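Local coordinates for succinoglycan biosynthesis protein (Bacillus cereus ATCC 14579, PDB 3B55) that is of unproven function but binds calcium, belongs to the erythromycin esterase-like family and may act in succinoglycan biosynthesis, at residues 43-48 and 389-394; 176-181 and 205-210; 281-286 and 318-323. The protein carries 1 engineered substitution. All coordinates share one frame; numbering follows the deposited sequence.

Contact 1 (43-48 and 389-394); sequences AKWLEA and KANGVT
The N-terminal helix 39-49 is joined to the turn between strand 382-386 and helix 392-398 by Trp-45, which meets Ala-390, Asn-391 and Thr-394. This is packing at one margin of the mixed sheet, where strand 51-53, which follows the first helix, pairs antiparallel with 382-386. Trp-45 supplies 97 of the 219 Å² buried between the segments, and no hydrogen bond crosses them. With CG anti to the backbone N (chi1 -178°), the indole reaches out from its helix to the turn. Thr-394 occupies one face: its OG1 lies 3.6 Å from Trp-45 CG, over the pyrrole side and toward the rim. The methyl carbon Thr-394 CG2 makes an off-centre CH-pi contact 4.2 Å from the centroid of the six-membered ring of Trp-45, 30° off the normal. The far end of the indole is pressed against backbone: Trp-45 CH2 is 3.3 Å from Ala-390 CA, and Trp-45 CZ2 is 3.3 Å from Asn-391 N. His-49, one turn further along, stacks on the same indole, and its ND1 bonds to the carbonyl O of Trp-45. Beside the indole, Leu-46 adds a looser apolar touch, its CD2 4.2 Å from Thr-394 CG2.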
loop_
_atom_site.group_PDB
_atom_site.type_symbol
_atom_site.label_atom_id
_atom_site.label_comp_id
_atom_site.label_asym_id
_atom_site.label_seq_id
_atom_site.Cartn_x
_atom_site.Cartn_y
_atom_site.Cartn_z
ATOM N N ALA A 43 17.637 -1.682 -24.244
ATOM C CA ALA A 43 16.260 -1.319 -24.570
ATOM C C ALA A 43 15.670 -2.223 -25.649
ATOM O O ALA A 43 14.449 -2.321 -25.785
ATOM C CB ALA A 43 16.196 0.132 -25.015
ATOM N N LYS A 44 16.538 -2.872 -26.420
ATOM C CA LYS A 44 16.091 -3.770 -27.474
ATOM C C LYS A 44 15.852 -5.158 -26.899
ATOM O O LYS A 44 15.001 -5.901 -27.386
ATOM C CB LYS A 44 17.126 -3.829 -28.602
ATOM C CG LYS A 44 17.205 -2.551 -29.435
ATOM C CD LYS A 44 16.888 -2.840 -30.896
ATOM C CE LYS A 44 16.545 -1.572 -31.686
ATOM N NZ LYS A 44 17.690 -0.984 -32.442
ATOM N N TRP A 45 16.606 -5.504 -25.861
ATOM C CA TRP A 45 16.462 -6.799 -25.199
ATOM C C TRP A 45 15.146 -6.755 -24.420
ATOM O O TRP A 45 14.421 -7.749 -24.343
ATOM C CB TRP A 45 17.631 -7.020 -24.236
ATOM C CG TRP A 45 17.631 -8.341 -23.521
ATOM C CD1 TRP A 45 18.398 -9.435 -23.818
ATOM C CD2 TRP A 45 16.850 -8.698 -22.372
ATOM N NE1 TRP A 45 18.148 -10.449 -22.920
ATOM C CE2 TRP A 45 17.204 -10.023 -22.021
ATOM C CE3 TRP A 45 15.891 -8.029 -21.600
ATOM C CZ2 TRP A 45 16.629 -10.692 -20.935
ATOM C CZ3 TRP A 45 15.316 -8.694 -20.515
ATOM C CH2 TRP A 45 15.690 -10.012 -20.194
ATOM N N LEU A 46 14.851 -5.590 -23.849
ATOM C CA LEU A 46 13.625 -5.383 -23.083
ATOM C C LEU A 46 12.405 -5.536 -23.980
ATOM O O LEU A 46 11.380 -6.077 -23.564
ATOM C CB LEU A 46 13.611 -3.984 -22.468
ATOM C CG LEU A 46 14.675 -3.658 -21.424
ATOM C CD1 LEU A 46 14.640 -2.174 -21.115
ATOM C CD2 LEU A 46 14.438 -4.480 -20.172
ATOM N N GLU A 47 12.526 -5.059 -25.214
ATOM C CA GLU A 47 11.439 -5.129 -26.181
ATOM C C GLU A 47 11.135 -6.574 -26.580
ATOM O O GLU A 47 9.976 -6.954 -26.755
ATOM C CB GLU A 47 11.809 -4.316 -27.422
ATOM C CG GLU A 47 10.666 -3.495 -27.983
ATOM C CD GLU A 47 11.147 -2.389 -28.898
ATOM O OE1 GLU A 47 12.167 -1.747 -28.568
ATOM O OE2 GLU A 47 10.498 -2.152 -29.937
ATOM N N ALA A 48 12.183 -7.373 -26.720
ATOM C CA ALA A 48 12.031 -8.767 -27.107
ATOM C C ALA A 48 11.481 -9.642 -25.984
ATOM O O ALA A 48 10.921 -10.704 -26.244
ATOM C CB ALA A 48 13.372 -9.319 -27.585
ATOM N N LYS A 389 14.150 -12.761 -14.768
ATOM C CA LYS A 389 14.568 -13.581 -15.902
ATOM C C LYS A 389 15.578 -12.910 -16.836
ATOM O O LYS A 389 15.958 -13.486 -17.847
ATOM C CB LYS A 389 13.341 -14.004 -16.714
ATOM C CG LYS A 389 12.368 -14.912 -15.976
ATOM C CD LYS A 389 12.931 -16.315 -15.761
ATOM C CE LYS A 389 11.824 -17.290 -15.372
ATOM N NZ LYS A 389 12.298 -18.700 -15.317
ATOM N N ALA A 390 16.018 -11.702 -16.501
ATOM C CA ALA A 390 16.978 -10.979 -17.340
ATOM C C ALA A 390 18.327 -11.696 -17.495
ATOM O O ALA A 390 18.803 -12.342 -16.565
ATOM C CB ALA A 390 17.196 -9.587 -16.787
ATOM N N ASN A 391 18.932 -11.576 -18.678
ATOM C CA ASN A 391 20.232 -12.194 -18.966
ATOM C C ASN A 391 21.193 -11.135 -19.503
ATOM O O ASN A 391 20.812 -9.986 -19.728
ATOM C CB ASN A 391 20.121 -13.288 -20.043
ATOM C CG ASN A 391 19.064 -14.333 -19.729
ATOM O OD1 ASN A 391 19.051 -14.921 -18.647
ATOM N ND2 ASN A 391 18.172 -14.572 -20.682
ATOM N N GLY A 392 22.444 -11.539 -19.706
ATOM C CA GLY A 392 23.456 -10.641 -20.238
ATOM C C GLY A 392 23.656 -9.324 -19.516
ATOM O O GLY A 392 23.483 -9.231 -18.301
ATOM N N VAL A 393 24.026 -8.305 -20.285
ATOM C CA VAL A 393 24.277 -6.974 -19.751
ATOM C C VAL A 393 23.039 -6.375 -19.090
ATOM O O VAL A 393 23.146 -5.595 -18.147
ATOM C CB VAL A 393 24.773 -6.022 -20.862
ATOM C CG1 VAL A 393 26.115 -6.515 -21.401
ATOM C CG2 VAL A 393 23.752 -5.958 -21.985
ATOM N N THR A 394 21.862 -6.746 -19.582
ATOM C CA THR A 394 20.615 -6.234 -19.029
ATOM C C THR A 394 20.481 -6.657 -17.579
ATOM O O THR A 394 19.983 -5.907 -16.743
ATOM C CB THR A 394 19.395 -6.757 -19.800
ATOM O OG1 THR A 394 19.513 -6.394 -21.178
ATOM C CG2 THR A 394 18.119 -6.156 -19.239
#

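Contact 2 (176-181 and 205-210); sequences VNENVY and GLIPVT
Tyr-181 and Val-176 converge on Thr-210 where a helical hairpin is closed: the end of helix 197-206 and the turn after it come back beside the start of helix 178-192. The hydroxyl of Thr-210 is the polar centre. It sits between its own backbone N and carbonyl carbon (chi1 62°), a position that turns OG1 toward the other segment. Tyr-181 OH donates to Thr-210 OG1 over 2.8 Å, with OG1 near the plane of the phenol ring and at its edge. The single proton of Thr-210 OG1 then has two candidate acceptors, Val-176 O at 2.9 Å and Leu-206 O at 3.2 Å from OG1, and the geometry does not choose between them. Leu-206 O also receives a weak backbone bond from Thr-210 N. The backbone of Val-176 is served at both ends. Its N donates to Thr-210 O at 2.9 Å, with an N-H...O angle of 167°. Its carbonyl O accepts a hydrogen bond from water 1, whose oxygen is 2.7 Å from Val-176 O; the same water donates to Ile-207 O and so bridges the two segments. Just beyond Val-176, Asp-117 accepts from Asn-177 N. Apolar atoms hold the phenol from other sides. Leu-206 CB approaches the hydroxyl end obliquely, helix 250-268 contributes Ile-262 to the packing round Tyr-181, and Phe-265 of that helix touches both Val-176 and Thr-210. Over one face of the Tyr-181 ring lies the CG1 methylene of Ile-207, 3.8 Å from the centroid and 22° off the normal.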
loop_
_atom_site.group_PDB
_atom_site.type_symbol
_atom_site.label_atom_id
_atom_site.label_comp_id
_atom_site.label_asym_id
_atom_site.label_seq_id
_atom_site.Cartn_x
_atom_site.Cartn_y
_atom_site.Cartn_z
ATOM N N VAL A 176 -6.430 7.109 14.199
ATOM C CA VAL A 176 -7.165 6.001 14.797
ATOM C C VAL A 176 -8.520 6.567 15.185
ATOM O O VAL A 176 -8.723 6.997 16.327
ATOM C CB VAL A 176 -6.477 5.486 16.068
ATOM C CG1 VAL A 176 -7.309 4.372 16.682
ATOM C CG2 VAL A 176 -5.072 5.001 15.740
ATOM N N ASN A 177 -9.444 6.573 14.234
ATOM C CA ASN A 177 -10.766 7.120 14.497
ATOM C C ASN A 177 -11.564 6.289 15.490
ATOM O O ASN A 177 -11.146 5.214 15.908
ATOM C CB ASN A 177 -11.531 7.293 13.183
ATOM C CG ASN A 177 -10.763 8.149 12.177
ATOM O OD1 ASN A 177 -10.037 9.071 12.562
ATOM N ND2 ASN A 177 -10.926 7.855 10.890
ATOM N N GLU A 178 -12.728 6.802 15.856
ATOM C CA GLU A 178 -13.597 6.163 16.827
ATOM C C GLU A 178 -14.139 4.776 16.456
ATOM O O GLU A 178 -14.399 3.961 17.346
ATOM C CB GLU A 178 -14.744 7.125 17.156
ATOM C CG GLU A 178 -15.436 6.871 18.477
ATOM C CD GLU A 178 -16.276 8.059 18.920
ATOM O OE1 GLU A 178 -16.979 7.948 19.951
ATOM O OE2 GLU A 178 -16.225 9.107 18.237
ATOM N N ASN A 179 -14.304 4.482 15.169
ATOM C CA ASN A 179 -14.823 3.167 14.795
ATOM C C ASN A 179 -13.934 2.030 15.283
ATOM O O ASN A 179 -14.423 0.952 15.612
ATOM C CB ASN A 179 -15.039 3.059 13.275
ATOM C CG ASN A 179 -13.840 3.533 12.465
ATOM O OD1 ASN A 179 -12.840 4.009 13.014
ATOM N ND2 ASN A 179 -13.934 3.395 11.146
ATOM N N VAL A 180 -12.630 2.268 15.340
ATOM C CA VAL A 180 -11.708 1.242 15.813
ATOM C C VAL A 180 -11.970 0.981 17.294
ATOM O O VAL A 180 -12.014 -0.164 17.735
ATOM C CB VAL A 180 -10.238 1.682 15.627
ATOM C CG1 VAL A 180 -9.309 0.773 16.427
ATOM C CG2 VAL A 180 -9.875 1.641 14.152
ATOM N N TYR A 181 -12.140 2.060 18.054
ATOM C CA TYR A 181 -12.405 1.975 19.485
ATOM C C TYR A 181 -13.747 1.298 19.761
ATOM O O TYR A 181 -13.855 0.501 20.695
ATOM C CB TYR A 181 -12.389 3.372 20.109
ATOM C CG TYR A 181 -11.015 3.998 20.125
ATOM C CD1 TYR A 181 -10.048 3.583 21.044
ATOM C CD2 TYR A 181 -10.670 4.993 19.210
ATOM C CE1 TYR A 181 -8.771 4.145 21.053
ATOM C CE2 TYR A 181 -9.398 5.559 19.210
ATOM C CZ TYR A 181 -8.455 5.131 20.134
ATOM O OH TYR A 181 -7.198 5.691 20.143
ATOM N N GLY A 205 -10.143 8.485 26.759
ATOM C CA GLY A 205 -9.132 9.524 26.769
ATOM C C GLY A 205 -8.286 9.456 25.509
ATOM O O GLY A 205 -7.761 10.462 25.048
ATOM N N LEU A 206 -8.164 8.262 24.941
ATOM C CA LEU A 206 -7.374 8.063 23.728
ATOM C C LEU A 206 -8.047 8.580 22.461
ATOM O O LEU A 206 -7.380 9.072 21.557
ATOM C CB LEU A 206 -7.062 6.575 23.555
ATOM C CG LEU A 206 -5.875 6.018 24.335
ATOM C CD1 LEU A 206 -5.950 4.498 24.357
ATOM C CD2 LEU A 206 -4.567 6.501 23.702
ATOM N N ILE A 207 -9.368 8.473 22.406
ATOM C CA ILE A 207 -10.127 8.898 21.237
ATOM C C ILE A 207 -9.812 10.307 20.735
ATOM O O ILE A 207 -9.426 10.479 19.578
ATOM C CB ILE A 207 -11.645 8.756 21.500
ATOM C CG1 ILE A 207 -12.008 7.270 21.601
ATOM C CG2 ILE A 207 -12.446 9.427 20.388
ATOM C CD1 ILE A 207 -13.442 7.013 22.011
ATOM N N PRO A 208 -9.957 11.332 21.591
ATOM C CA PRO A 208 -9.673 12.705 21.164
ATOM C C PRO A 208 -8.239 13.026 20.735
ATOM O O PRO A 208 -8.027 13.974 19.981
ATOM C CB PRO A 208 -10.112 13.538 22.366
ATOM C CG PRO A 208 -9.840 12.620 23.514
ATOM C CD PRO A 208 -10.387 11.308 23.000
ATOM N N VAL A 209 -7.256 12.260 21.202
ATOM C CA VAL A 209 -5.869 12.541 20.824
ATOM C C VAL A 209 -5.336 11.719 19.652
ATOM O O VAL A 209 -4.232 11.970 19.166
ATOM C CB VAL A 209 -4.907 12.369 22.021
ATOM C CG1 VAL A 209 -5.260 13.373 23.111
ATOM C CG2 VAL A 209 -4.971 10.944 22.552
ATOM N N THR A 210 -6.108 10.739 19.189
ATOM C CA THR A 210 -5.670 9.930 18.058
ATOM C C THR A 210 -6.472 10.251 16.800
ATOM O O THR A 210 -6.337 9.562 15.790
ATOM C CB THR A 210 -5.788 8.401 18.334
ATOM O OG1 THR A 210 -7.154 8.053 18.566
ATOM C CG2 THR A 210 -4.948 8.007 19.541
HETATM O O HOH W 1 -10.183 8.940 17.477
#

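Contact 3 (281-286 and 318-323); sequences LKHDIA and FIYPKV
Tyr-320 lays the rim of its phenol ring against the imidazole of His-283 and also touches Asp-284, the next residue on helix 278-298. The loop carrying the tyrosine leads into helix 324-332, so the contact ties two helices of the alpha/beta fold together beside the calcium site. His-283, its imidazole swung to the side opposite the backbone N (chi1 -179°), points at the phenol, and its ND1 is hydrogen-bonded to Tyr-320 OH at 2.7 Å. Each of these two atoms is near the plane of the other ring. The rings therefore meet rim to rim, centroids 5.9 Å apart and planes at 32°. The second imidazole nitrogen, NE2, bonds to Asp-172 OD1 at the end of strand 167-172; gripped through both nitrogens, the ring has its rotation fixed.

Asp-284 crosses the tyrosine at roughly a right angle, OD1 coming within 3.4 Å of Tyr-320 CE1. Its other oxygen serves the start of the next helix: OD2 accepts from Ala-324 N and also bonds to His-309 ND1. Val-323, at the N-cap position, is held close by this arrangement, with its CA 3.2 Å from Asp-284 OD2.

One turn back, Leu-281 packs on the loop, its CB 4.0 Å from Pro-321 CG. Beyond it, Leu-281 CD1 runs alongside the first carbons of Lys-322, 3.9 Å from CB. Water 2 bridges the backbones, donating to Leu-281 O at 2.7 Å and to Lys-322 O at 2.9 Å from its oxygen.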
loop_
_atom_site.group_PDB
_atom_site.type_symbol
_atom_site.label_atom_id
_atom_site.label_comp_id
_atom_site.label_asym_id
_atom_site.label_seq_id
_atom_site.Cartn_x
_atom_site.Cartn_y
_atom_site.Cartn_z
ATOM N N LEU A 281 10.689 4.851 10.499
ATOM C CA LEU A 281 11.032 3.447 10.662
ATOM C C LEU A 281 9.810 2.760 11.253
ATOM O O LEU A 281 9.372 1.728 10.756
ATOM C CB LEU A 281 12.221 3.279 11.612
ATOM C CG LEU A 281 12.616 1.830 11.919
ATOM C CD1 LEU A 281 13.137 1.164 10.652
ATOM C CD2 LEU A 281 13.672 1.797 13.014
ATOM N N LYS A 282 9.258 3.356 12.307
ATOM C CA LYS A 282 8.088 2.802 12.968
ATOM C C LYS A 282 6.878 2.848 12.048
ATOM O O LYS A 282 6.027 1.964 12.103
ATOM C CB LYS A 282 7.767 3.571 14.255
ATOM C CG LYS A 282 8.813 3.443 15.358
ATOM C CD LYS A 282 8.272 4.001 16.669
ATOM C CE LYS A 282 9.343 4.146 17.738
ATOM N NZ LYS A 282 10.173 5.366 17.533
ATOM N N HIS A 283 6.797 3.873 11.203
ATOM C CA HIS A 283 5.658 3.980 10.304
ATOM C C HIS A 283 5.560 2.755 9.410
ATOM O O HIS A 283 4.532 2.086 9.391
ATOM C CB HIS A 283 5.741 5.226 9.418
ATOM C CG HIS A 283 4.569 5.382 8.492
ATOM N ND1 HIS A 283 4.709 5.696 7.157
ATOM C CD2 HIS A 283 3.237 5.242 8.707
ATOM C CE1 HIS A 283 3.516 5.736 6.587
ATOM N NE2 HIS A 283 2.606 5.464 7.506
ATOM N N ASP A 284 6.628 2.438 8.684
ATOM C CA ASP A 284 6.568 1.291 7.787
ATOM C C ASP A 284 6.674 -0.060 8.478
ATOM O O ASP A 284 6.340 -1.080 7.890
ATOM C CB ASP A 284 7.603 1.424 6.672
ATOM C CG ASP A 284 7.026 2.112 5.434
ATOM O OD1 ASP A 284 6.166 3.010 5.601
ATOM O OD2 ASP A 284 7.418 1.763 4.294
ATOM N N ILE A 285 7.151 -0.075 9.718
ATOM C CA ILE A 285 7.206 -1.330 10.441
ATOM C C ILE A 285 5.726 -1.685 10.662
ATOM O O ILE A 285 5.307 -2.811 10.420
ATOM C CB ILE A 285 7.942 -1.178 11.793
ATOM C CG1 ILE A 285 9.451 -1.303 11.554
ATOM C CG2 ILE A 285 7.444 -2.214 12.793
ATOM C CD1 ILE A 285 10.284 -1.271 12.818
ATOM N N ALA A 286 4.939 -0.697 11.081
ATOM C CA ALA A 286 3.512 -0.884 11.323
ATOM C C ALA A 286 2.762 -1.319 10.056
ATOM O O ALA A 286 1.964 -2.253 10.102
ATOM C CB ALA A 286 2.902 0.414 11.872
ATOM N N PHE A 318 15.656 8.896 1.526
ATOM C CA PHE A 318 15.869 10.282 1.922
ATOM C C PHE A 318 15.069 10.643 3.176
ATOM O O PHE A 318 15.284 11.699 3.768
ATOM C CB PHE A 318 15.565 11.263 0.776
ATOM C CG PHE A 318 14.104 11.485 0.516
ATOM C CD1 PHE A 318 13.357 10.548 -0.188
ATOM C CD2 PHE A 318 13.480 12.654 0.952
ATOM C CE1 PHE A 318 12.004 10.764 -0.456
ATOM C CE2 PHE A 318 12.127 12.883 0.692
ATOM C CZ PHE A 318 11.388 11.934 -0.018
ATOM N N ILE A 319 14.150 9.765 3.580
ATOM C CA ILE A 319 13.350 9.973 4.790
ATOM C C ILE A 319 13.184 8.684 5.598
ATOM O O ILE A 319 13.216 8.712 6.826
ATOM C CB ILE A 319 11.933 10.536 4.493
ATOM C CG1 ILE A 319 11.384 9.974 3.179
ATOM C CG2 ILE A 319 11.982 12.053 4.481
ATOM C CD1 ILE A 319 9.972 10.444 2.851
ATOM N N TYR A 320 13.021 7.555 4.911
ATOM C CA TYR A 320 12.838 6.263 5.578
ATOM C C TYR A 320 14.120 5.467 5.775
ATOM O O TYR A 320 14.951 5.369 4.869
ATOM C CB TYR A 320 11.857 5.397 4.779
ATOM C CG TYR A 320 10.398 5.763 4.941
ATOM C CD1 TYR A 320 9.633 5.222 5.978
ATOM C CD2 TYR A 320 9.785 6.659 4.068
ATOM C CE1 TYR A 320 8.287 5.562 6.138
ATOM C CE2 TYR A 320 8.441 7.013 4.222
ATOM C CZ TYR A 320 7.698 6.459 5.258
ATOM O OH TYR A 320 6.369 6.800 5.406
ATOM N N PRO A 321 14.310 4.905 6.978
ATOM C CA PRO A 321 15.506 4.109 7.259
ATOM C C PRO A 321 15.296 2.751 6.587
ATOM O O PRO A 321 16.235 2.128 6.082
ATOM C CB PRO A 321 15.501 4.005 8.785
ATOM C CG PRO A 321 14.726 5.233 9.214
ATOM C CD PRO A 321 13.602 5.236 8.223
ATOM N N LYS A 322 14.039 2.310 6.607
ATOM C CA LYS A 322 13.604 1.051 6.009
ATOM C C LYS A 322 12.135 1.205 5.632
ATOM O O LYS A 322 11.398 1.953 6.282
ATOM C CB LYS A 322 13.730 -0.107 6.998
ATOM C CG LYS A 322 15.152 -0.410 7.464
ATOM C CD LYS A 322 15.200 -1.719 8.260
ATOM C CE LYS A 322 15.272 -2.946 7.348
ATOM N NZ LYS A 322 14.128 -3.892 7.509
ATOM N N VAL A 323 11.709 0.491 4.594
ATOM C CA VAL A 323 10.328 0.541 4.133
ATOM C C VAL A 323 9.642 -0.815 4.269
ATOM O O VAL A 323 10.299 -1.851 4.344
ATOM C CB VAL A 323 10.245 0.998 2.669
ATOM C CG1 VAL A 323 10.432 2.512 2.588
ATOM C CG2 VAL A 323 11.294 0.291 1.854
HETATM O O HOH W 2 10.190 0.552 8.464
#

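In the fold
The three contacts are spread along the molecule without touching. Contact 1 lies by one outermost strand of the mixed sheet, 51-53; contact 2 begins a few residues after the other, 167-172, and their centres are 51 Å apart on opposite sides of the chain's centre. Contact 3 is the nearest to the middle, its centre 33 Å from that of contact 1 and 23 Å from that of contact 2, with about 10 Å between nearest atoms of contacts 2 and 3. Helix 250-268 spans this last gap, packing on Val-176 and His-283. Of the three, contact 3 lies nearest the metal: the His-283 side chain is about 7 Å from the calcium ion, which His-85 and Glu-113 bind.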